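Local coordinates for protein CSOR (Streptomyces lividans, PDB 4UIG) that probably represses transcription of copper-responsive genes by binding operator DNA as a tetramer until copper(I) binding releases it, at residues K56-I61 with Q93-Q98. Numbering follows the deposited sequence.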
loop_
_atom_site.group_PDB
_atom_site.type_symbol
_atom_site.label_atom_id
_atom_site.label_comp_id
_atom_site.label_asym_id
_atom_site.label_seq_id
_atom_site.Cartn_x
_atom_site.Cartn_y
_atom_site.Cartn_z
ATOM N N LYS A 56 23.837 1.708 6.073
ATOM C CA LYS A 56 23.634 3.174 6.139
ATOM C C LYS A 56 22.125 3.546 6.066
ATOM O O LYS A 56 21.644 4.248 6.924
ATOM C CB LYS A 56 24.451 3.870 5.029
ATOM C CG LYS A 56 24.487 5.400 5.047
ATOM C CD LYS A 56 25.287 5.912 3.850
ATOM C CE LYS A 56 25.422 7.422 3.831
ATOM N NZ LYS A 56 25.779 7.870 2.456
ATOM N N ARG A 57 21.392 3.015 5.101
ATOM C CA ARG A 57 19.959 3.230 5.006
ATOM C C ARG A 57 19.266 2.835 6.311
ATOM O O ARG A 57 18.369 3.537 6.755
ATOM C CB ARG A 57 19.316 2.401 3.900
ATOM C CG ARG A 57 19.440 2.865 2.445
ATOM C CD ARG A 57 18.795 1.755 1.588
ATOM N NE ARG A 57 18.774 1.979 0.139
ATOM C CZ ARG A 57 17.750 2.452 -0.575
ATOM N NH1 ARG A 57 16.608 2.806 -0.019
ATOM N NH2 ARG A 57 17.882 2.577 -1.891
ATOM N N LEU A 58 19.663 1.705 6.913
ATOM C CA LEU A 58 19.006 1.223 8.120
ATOM C C LEU A 58 19.325 2.066 9.341
ATOM O O LEU A 58 18.453 2.286 10.212
ATOM C CB LEU A 58 19.317 -0.260 8.399
ATOM C CG LEU A 58 18.695 -1.248 7.417
ATOM C CD1 LEU A 58 19.305 -2.638 7.588
ATOM C CD2 LEU A 58 17.183 -1.365 7.619
ATOM N N ARG A 59 20.563 2.524 9.419
ATOM C CA ARG A 59 20.949 3.468 10.479
ATOM C C ARG A 59 20.123 4.772 10.405
ATOM O O ARG A 59 19.646 5.246 11.423
ATOM C CB ARG A 59 22.448 3.752 10.457
ATOM C CG ARG A 59 23.254 2.750 11.301
ATOM C CD ARG A 59 24.740 3.156 11.451
ATOM N NE ARG A 59 25.397 3.397 10.157
ATOM C CZ ARG A 59 26.051 2.488 9.407
ATOM N NH1 ARG A 59 26.200 1.207 9.796
ATOM N NH2 ARG A 59 26.564 2.873 8.239
ATOM N N ARG A 60 19.909 5.262 9.200
ATOM C CA ARG A 60 19.038 6.436 8.932
ATOM C C ARG A 60 17.595 6.172 9.383
ATOM O O ARG A 60 16.965 7.006 10.059
ATOM C CB ARG A 60 19.050 6.773 7.430
ATOM C CG ARG A 60 19.272 8.234 7.054
ATOM C CD ARG A 60 18.412 8.683 5.868
ATOM N NE ARG A 60 18.433 10.132 5.697
ATOM C CZ ARG A 60 17.772 10.992 6.470
ATOM N NH1 ARG A 60 17.023 10.573 7.486
ATOM N NH2 ARG A 60 17.872 12.292 6.233
ATOM N N ILE A 61 17.069 4.989 9.063
ATOM C CA ILE A 61 15.718 4.614 9.500
ATOM C C ILE A 61 15.641 4.503 11.026
ATOM O O ILE A 61 14.677 4.987 11.675
ATOM C CB ILE A 61 15.235 3.325 8.820
ATOM C CG1 ILE A 61 15.072 3.581 7.322
ATOM C CG2 ILE A 61 13.935 2.802 9.436
ATOM C CD1 ILE A 61 15.046 2.299 6.480
ATOM N N GLN A 93 10.349 0.710 2.518
ATOM C CA GLN A 93 9.884 0.148 1.254
ATOM C C GLN A 93 10.912 0.234 0.191
ATOM O O GLN A 93 11.083 -0.667 -0.616
ATOM C CB GLN A 93 8.617 0.850 0.800
ATOM C CG GLN A 93 7.429 0.368 1.566
ATOM C CD GLN A 93 6.143 1.072 1.166
ATOM O OE1 GLN A 93 6.025 1.644 0.052
ATOM N NE2 GLN A 93 5.149 0.991 2.041
ATOM N N SER A 94 11.591 1.344 0.163
ATOM C CA SER A 94 12.685 1.511 -0.710
ATOM C C SER A 94 13.871 0.546 -0.435
ATOM O O SER A 94 14.475 -0.005 -1.369
ATOM C CB SER A 94 13.094 2.957 -0.700
ATOM O OG SER A 94 14.279 3.050 -1.366
ATOM N N PHE A 95 14.194 0.337 0.835
ATOM C CA PHE A 95 15.145 -0.709 1.230
ATOM C C PHE A 95 14.674 -2.116 0.751
ATOM O O PHE A 95 15.479 -2.844 0.177
ATOM C CB PHE A 95 15.341 -0.664 2.760
ATOM C CG PHE A 95 16.127 -1.816 3.321
ATOM C CD1 PHE A 95 17.484 -1.937 3.062
ATOM C CD2 PHE A 95 15.514 -2.765 4.127
ATOM C CE1 PHE A 95 18.220 -2.993 3.612
ATOM C CE2 PHE A 95 16.241 -3.838 4.669
ATOM C CZ PHE A 95 17.593 -3.946 4.404
ATOM N N ALA A 96 13.396 -2.443 0.941
ATOM C CA ALA A 96 12.803 -3.736 0.544
ATOM C C ALA A 96 12.952 -3.988 -0.968
ATOM O O ALA A 96 13.280 -5.092 -1.386
ATOM C CB ALA A 96 11.352 -3.812 0.936
ATOM N N LEU A 97 12.755 -2.945 -1.779
ATOM C CA LEU A 97 12.898 -3.038 -3.228
ATOM C C LEU A 97 14.317 -3.313 -3.663
ATOM O O LEU A 97 14.529 -4.075 -4.616
ATOM C CB LEU A 97 12.389 -1.766 -3.922
ATOM C CG LEU A 97 10.881 -1.560 -3.998
ATOM C CD1 LEU A 97 10.561 -0.123 -4.412
ATOM C CD2 LEU A 97 10.224 -2.539 -4.978
ATOM N N GLN A 98 15.296 -2.705 -2.998
ATOM C CA GLN A 98 16.700 -3.017 -3.283
ATOM C C GLN A 98 17.073 -4.462 -2.954
ATOM O O GLN A 98 17.729 -5.150 -3.753
ATOM C CB GLN A 98 17.639 -2.087 -2.558
ATOM C CG GLN A 98 17.338 -0.641 -2.895
ATOM C CD GLN A 98 18.585 0.131 -3.125
ATOM O OE1 GLN A 98 19.100 0.755 -2.214
ATOM N NE2 GLN A 98 19.108 0.058 -4.338
#
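Arg57 and Leu58 meet Ser94 and Phe95 across an antiparallel pair of helices, 46-73 and 78-114, in the all-helical CsoR fold. The segment axes come no closer than 10.9 Å and run at 162° to each other, a gap that Arg57 spans with a chain extended from CG to NE, which carries its guanidinium across to helix 78-114. There NH1 donates to Ser94 OG at 2.7 Å; the N-H...O angle of 154° is evidence for a slightly bent hydrogen bond, and the acceptor is tilted a little out of the guanidinium plane. NE is held separately, by a salt bridge to Glu53 one turn earlier on the arginine's own helix, and the two partners together would restrict rotation of the guanidinium. Gln98 brings its CG over one face of the guanidinium; the orientation of its amide is doubtful, and no bond is assigned to it.

Beside this polar bridge the contact turns apolar. A chi1 of 171° swings the Phe95 ring away from its own backbone N and toward Leu58 on helix 46-73. The CD2 methyl of Leu58 sits over one ring face, 4.1 Å from the centroid and close to the normal, which satisfies a CH-pi contact. His54 meets the Phe95 ring edge-to-face, while Val85 of the second subunit also packs on Phe95, joining this intrachain seam to the tetramer. The aliphatic part of Arg57 links the polar and apolar halves: its CD lies near the plane of the Phe95 ring, 4.2 Å from CD1 at the edge.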